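Local coordinates for polyketide synthase associated protein 5 (Mycobacterium tuberculosis, PDB 1Q9J), which probably catalyses the final step of phthiocerol dimycocerosate synthesis, transferring mycocerosic acids from mycocerosic acid synthase onto the hydroxyls of phthiocerol, phthiodiolone and phenolphthiocerol, at residues A[308-311]-A[312-316]; A[142-145]-A[146-150]; A[275-278]-A[279-282]. One frame throughout, in Å; residues are numbered along the deposited sequence.

In the fold
Along the chain the order is contact 2, contact 3, contact 1, and none touches another. Contact 2 lies at the C-terminal end of helix 129-148, while contact 1 lies on helix 300-317; their centres are about 44 Å apart. Contact 3 sits between them, in the loop joining strands 260-267 and 285-292, with its centre about 26 Å from that of contact 2 and about 23 Å from that of contact 1. This loop rests on helix 129-148, and helix 300-317 packs against its two flanking strands. Contact 2 is thus at the helix end remote from D128, contact 3 lies near D128, and contact 1 holds R312, which by similarity matters for carrier-protein recognition.

Contact 1: A[308-311]-A[312-316]; sequences VATL and RADLA
V308 and R312, one helical turn apart, make a local i/i+4 side-chain contact on helix 300-317, which lies against strands 260-267 and 285-292 of the six-stranded mixed sheet. The backbone evidence is a run of helical bonds: A313 N donates to A309 O at 3.0 Å, D314 N to T310 O at 3.0 Å and L315 N to L311 O at 2.9 Å. The preceding bond, R312 N to V308 O, is weak at 3.5 Å. CG1 of V308 covers one face of the R312 guanidinium and comes 3.4 Å from NH1. A first torsion of -68° sets CG of R312 beside its own backbone N, and the extended chain from CG to NE then carries the flat group back along the helix to V308. T310 and D314 also lie side by side, with T310 CG2 3.7 Å from D314 OD2. Their polar ends are held separately: T310 OG1 bonds to D306 O, and D314 OD1 forms a salt bridge with R183. L311 CD1 lies 4.3 Å from L315 CG. L311 also touches Y264, V266 and A288 of the sheet, and both leucines reach I320. This is an amphipathic helix laid on a β-sheet, whose solvent side presents R312, important by similarity for recognising the acyl carrier domain of mycocerosic acid synthase.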
# COMPACT_ATOMS: atom_id res chain seq x y z
N VAL A 308 16.13 -5.75 -10.86
CA VAL A 308 15.15 -6.51 -11.60
C VAL A 308 15.56 -7.95 -11.82
O VAL A 308 14.73 -8.85 -11.76
CB VAL A 308 14.88 -5.96 -12.98
CG1 VAL A 308 13.90 -6.88 -13.70
CG2 VAL A 308 14.33 -4.56 -12.90
N ALA A 309 16.84 -8.16 -12.09
CA ALA A 309 17.31 -9.51 -12.33
C ALA A 309 17.25 -10.31 -11.06
O ALA A 309 16.71 -11.41 -11.04
CB ALA A 309 18.73 -9.49 -12.89
N THR A 310 17.77 -9.75 -9.97
CA THR A 310 17.76 -10.47 -8.69
C THR A 310 16.36 -10.99 -8.31
O THR A 310 16.22 -12.07 -7.75
CB THR A 310 18.29 -9.58 -7.53
OG1 THR A 310 19.62 -9.13 -7.83
CG2 THR A 310 18.32 -10.38 -6.24
N LEU A 311 15.33 -10.22 -8.62
CA LEU A 311 13.98 -10.62 -8.33
C LEU A 311 13.70 -11.93 -9.01
O LEU A 311 13.30 -12.92 -8.39
CB LEU A 311 13.00 -9.57 -8.83
CG LEU A 311 11.53 -9.92 -8.53
CD1 LEU A 311 11.36 -10.28 -7.05
CD2 LEU A 311 10.63 -8.77 -8.92
N ARG A 312 13.89 -11.93 -10.32
CA ARG A 312 13.68 -13.11 -11.13
C ARG A 312 14.46 -14.32 -10.59
O ARG A 312 13.96 -15.44 -10.60
CB ARG A 312 14.09 -12.82 -12.58
CG ARG A 312 13.16 -11.83 -13.24
CD ARG A 312 13.54 -11.53 -14.68
NE ARG A 312 12.45 -10.83 -15.35
CZ ARG A 312 12.58 -9.71 -16.05
NH1 ARG A 312 13.77 -9.15 -16.19
NH2 ARG A 312 11.50 -9.16 -16.61
N ALA A 313 15.67 -14.09 -10.09
CA ALA A 313 16.44 -15.21 -9.56
C ALA A 313 15.76 -15.77 -8.32
O ALA A 313 15.69 -16.98 -8.12
CB ALA A 313 17.85 -14.78 -9.22
N ASP A 314 15.25 -14.87 -7.48
CA ASP A 314 14.59 -15.27 -6.25
C ASP A 314 13.30 -16.02 -6.54
O ASP A 314 13.01 -17.05 -5.91
CB ASP A 314 14.32 -14.06 -5.37
CG ASP A 314 15.59 -13.49 -4.77
OD1 ASP A 314 16.55 -14.29 -4.60
OD2 ASP A 314 15.64 -12.27 -4.47
N LEU A 315 12.53 -15.52 -7.50
CA LEU A 315 11.29 -16.20 -7.87
C LEU A 315 11.63 -17.60 -8.39
O LEU A 315 11.01 -18.59 -7.98
CB LEU A 315 10.55 -15.42 -8.96
CG LEU A 315 9.92 -14.09 -8.56
CD1 LEU A 315 9.22 -13.51 -9.73
CD2 LEU A 315 8.97 -14.29 -7.40
N ALA A 316 12.60 -17.67 -9.28
CA ALA A 316 13.03 -18.93 -9.86
C ALA A 316 13.53 -19.93 -8.81
O ALA A 316 13.42 -21.14 -9.00
CB ALA A 316 14.13 -18.67 -10.89

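Contact 2: A[142-145]-A[146-150]; sequences RYTD and AVTTG
V147 lies over one face of the Y143 ring in an i/i+4 CH-pi contact. Its CG2 lies 3.7 Å from the ring centroid and 26° off the ring normal, above the plane but displaced toward the phenolic rim, so that CZ is its nearest ring atom at 3.4 Å. Y143 has CG opposite its backbone N (chi1 174°), which brings the ring alongside the next turn, and the two side chains meet at a slant. The phenol is anchored at its far end, where OH bonds to D35 N; L39 of helix 36-49, P356 and L359 also touch this residue. The pair sits near the C-terminal end of helix 129-148. That helix begins directly after D128, the aspartate of the HHxxxDG motif that also holds H124, the proton acceptor by similarity. T144 and T148 run side by side one turn apart, with T144 CG2 3.9 Å from T148 OG1. Each folds its hydroxyl back on the preceding turn: T144 OG1 bonds to F140 O, whereas T148 OG1 makes a weak 2.8 Å bond to T144 O. For T148 this follows from chi1 of -69°, which leaves OG1 next to the backbone N. T144 O therefore has two donors, since T148 N also reaches it at 2.8 Å. The D145 carboxylate forms a salt bridge through OD1 with R354. R142 NH1 forms another with E138, and the R142 side chain touches A42, A45 and T49 of helix 36-49.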
# COMPACT_ATOMS: atom_id res chain seq x y z
N ARG A 142 -20.18 0.40 -7.66
CA ARG A 142 -21.54 0.29 -7.16
C ARG A 142 -22.22 1.65 -7.11
O ARG A 142 -23.43 1.75 -7.28
CB ARG A 142 -21.55 -0.34 -5.78
CG ARG A 142 -20.63 -1.55 -5.66
CD ARG A 142 -20.95 -2.39 -4.45
NE ARG A 142 -21.98 -3.36 -4.76
CZ ARG A 142 -21.81 -4.67 -4.70
NH1 ARG A 142 -20.64 -5.17 -4.32
NH2 ARG A 142 -22.80 -5.48 -5.04
N TYR A 143 -21.45 2.70 -6.86
CA TYR A 143 -22.02 4.03 -6.82
C TYR A 143 -22.56 4.36 -8.21
O TYR A 143 -23.70 4.79 -8.35
CB TYR A 143 -20.97 5.05 -6.42
CG TYR A 143 -21.47 6.47 -6.50
CD1 TYR A 143 -22.44 6.94 -5.61
CD2 TYR A 143 -20.99 7.33 -7.48
CE1 TYR A 143 -22.90 8.26 -5.70
CE2 TYR A 143 -21.45 8.64 -7.57
CZ TYR A 143 -22.40 9.10 -6.68
OH TYR A 143 -22.83 10.40 -6.77
N THR A 144 -21.73 4.15 -9.22
CA THR A 144 -22.13 4.40 -10.60
C THR A 144 -23.41 3.59 -10.92
O THR A 144 -24.31 4.09 -11.58
CB THR A 144 -21.00 4.01 -11.59
OG1 THR A 144 -19.85 4.80 -11.32
CG2 THR A 144 -21.43 4.24 -13.03
N ASP A 145 -23.48 2.35 -10.45
CA ASP A 145 -24.66 1.54 -10.68
C ASP A 145 -25.80 2.00 -9.78
O ASP A 145 -26.96 1.68 -10.03
CB ASP A 145 -24.38 0.06 -10.39
CG ASP A 145 -23.42 -0.57 -11.38
OD1 ASP A 145 -23.58 -0.32 -12.60
OD2 ASP A 145 -22.53 -1.32 -10.94
N ALA A 146 -25.46 2.73 -8.73
CA ALA A 146 -26.46 3.23 -7.79
C ALA A 146 -27.11 4.52 -8.29
O ALA A 146 -28.28 4.76 -8.04
CB ALA A 146 -25.81 3.47 -6.43
N VAL A 147 -26.32 5.34 -8.99
CA VAL A 147 -26.81 6.60 -9.54
C VAL A 147 -27.42 6.33 -10.91
O VAL A 147 -28.49 6.85 -11.23
CB VAL A 147 -25.65 7.63 -9.68
CG1 VAL A 147 -26.08 8.81 -10.54
CG2 VAL A 147 -25.21 8.11 -8.30
N THR A 148 -26.74 5.53 -11.72
CA THR A 148 -27.23 5.19 -13.05
C THR A 148 -28.53 4.41 -12.94
O THR A 148 -29.50 4.69 -13.63
CB THR A 148 -26.21 4.34 -13.80
OG1 THR A 148 -25.07 5.15 -14.11
CG2 THR A 148 -26.80 3.81 -15.09
N THR A 149 -28.54 3.43 -12.05
CA THR A 149 -29.71 2.61 -11.83
C THR A 149 -30.11 2.81 -10.38
O THR A 149 -29.38 3.44 -9.61
CB THR A 149 -29.39 1.14 -12.06
OG1 THR A 149 -28.66 1.01 -13.28
CG2 THR A 149 -30.66 0.32 -12.12
N GLY A 150 -31.27 2.28 -9.99
CA GLY A 150 -31.69 2.43 -8.61
C GLY A 150 -31.05 1.35 -7.76
O GLY A 150 -31.20 1.35 -6.53

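Contact 3: A[275-278]-A[279-282]; sequences PVAP and TEAT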
# COMPACT_ATOMS: atom_id res chain seq x y z
N PRO A 275 -3.57 -19.42 -8.53
CA PRO A 275 -3.59 -18.00 -8.24
C PRO A 275 -4.59 -17.69 -7.14
O PRO A 275 -5.52 -18.46 -6.90
CB PRO A 275 -3.96 -17.36 -9.58
CG PRO A 275 -4.58 -18.49 -10.35
CD PRO A 275 -3.74 -19.65 -9.97
N VAL A 276 -4.37 -16.59 -6.45
CA VAL A 276 -5.23 -16.15 -5.37
C VAL A 276 -5.84 -14.86 -5.86
O VAL A 276 -5.17 -14.11 -6.58
CB VAL A 276 -4.42 -15.90 -4.11
CG1 VAL A 276 -5.32 -15.41 -3.01
CG2 VAL A 276 -3.71 -17.20 -3.70
N ALA A 277 -7.10 -14.62 -5.54
CA ALA A 277 -7.71 -13.38 -6.00
C ALA A 277 -7.48 -12.27 -4.99
O ALA A 277 -7.27 -12.52 -3.81
CB ALA A 277 -9.18 -13.58 -6.23
N PRO A 278 -7.49 -11.02 -5.45
CA PRO A 278 -7.27 -9.90 -4.54
C PRO A 278 -8.00 -9.88 -3.19
O PRO A 278 -7.39 -9.56 -2.17
CB PRO A 278 -7.55 -8.68 -5.42
CG PRO A 278 -8.47 -9.23 -6.46
CD PRO A 278 -7.87 -10.54 -6.78
N THR A 279 -9.29 -10.22 -3.15
CA THR A 279 -10.00 -10.19 -1.86
C THR A 279 -10.01 -11.57 -1.24
O THR A 279 -10.59 -11.77 -0.17
CB THR A 279 -11.46 -9.77 -1.99
OG1 THR A 279 -12.22 -10.89 -2.44
CG2 THR A 279 -11.61 -8.63 -2.97
N GLU A 280 -9.40 -12.53 -1.92
CA GLU A 280 -9.36 -13.88 -1.40
C GLU A 280 -8.45 -13.95 -0.17
O GLU A 280 -8.69 -14.72 0.77
CB GLU A 280 -8.92 -14.84 -2.50
CG GLU A 280 -8.57 -16.22 -2.03
CD GLU A 280 -8.14 -17.14 -3.16
OE1 GLU A 280 -7.80 -16.64 -4.26
OE2 GLU A 280 -8.12 -18.38 -2.93
N ALA A 281 -7.41 -13.13 -0.18
CA ALA A 281 -6.49 -13.05 0.95
C ALA A 281 -6.44 -11.62 1.52
O ALA A 281 -6.70 -10.64 0.81
CB ALA A 281 -5.09 -13.50 0.54
N THR A 282 -6.08 -11.53 2.80
CA THR A 282 -5.95 -10.26 3.51
C THR A 282 -4.74 -9.52 2.97
O THR A 282 -4.83 -8.48 2.32
CB THR A 282 -5.70 -10.50 5.01
OG1 THR A 282 -6.92 -10.91 5.64
CG2 THR A 282 -5.23 -9.24 5.65
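The backbone between A277 and E280 folds as a type I β-turn: P278 has phi/psi of -46°/-43°, T279 continues with near-ideal values, and E280 N donates to A277 O at 2.8 Å. E280 then sends its side chain back across the residues before the turn. A chi1 of 168° swings CG to the far side from N, and with the chain extended beyond it the carboxylate arrives at the main chain, where A277 N donates to OE1. The modelled length, 2.5 Å, is doubtful because OE1 is crowded by V276. The aliphatic part of E280 crosses the V276 side chain at about a right angle, its CG 3.5 Å from V276 CG1. The same V276 CG1 meets A281 CB at 4.0 Å, and both of these residues also touch V167 of helix 164-170. Outside the turn, R269 NH2 bonds to P278 O, while T279 OG1 pairs with Q158 OE1. P278 and T279, the two corner residues, lie against H130, H131 and V134 of helix 129-148. This type I turn, with P278 and T279 at its corners, lies in the loop between strands 260-267 and 285-292, close to the active site, where the A281 side chain comes about 6 Å from that of D128, a residue that by similarity organises the catalytic centre.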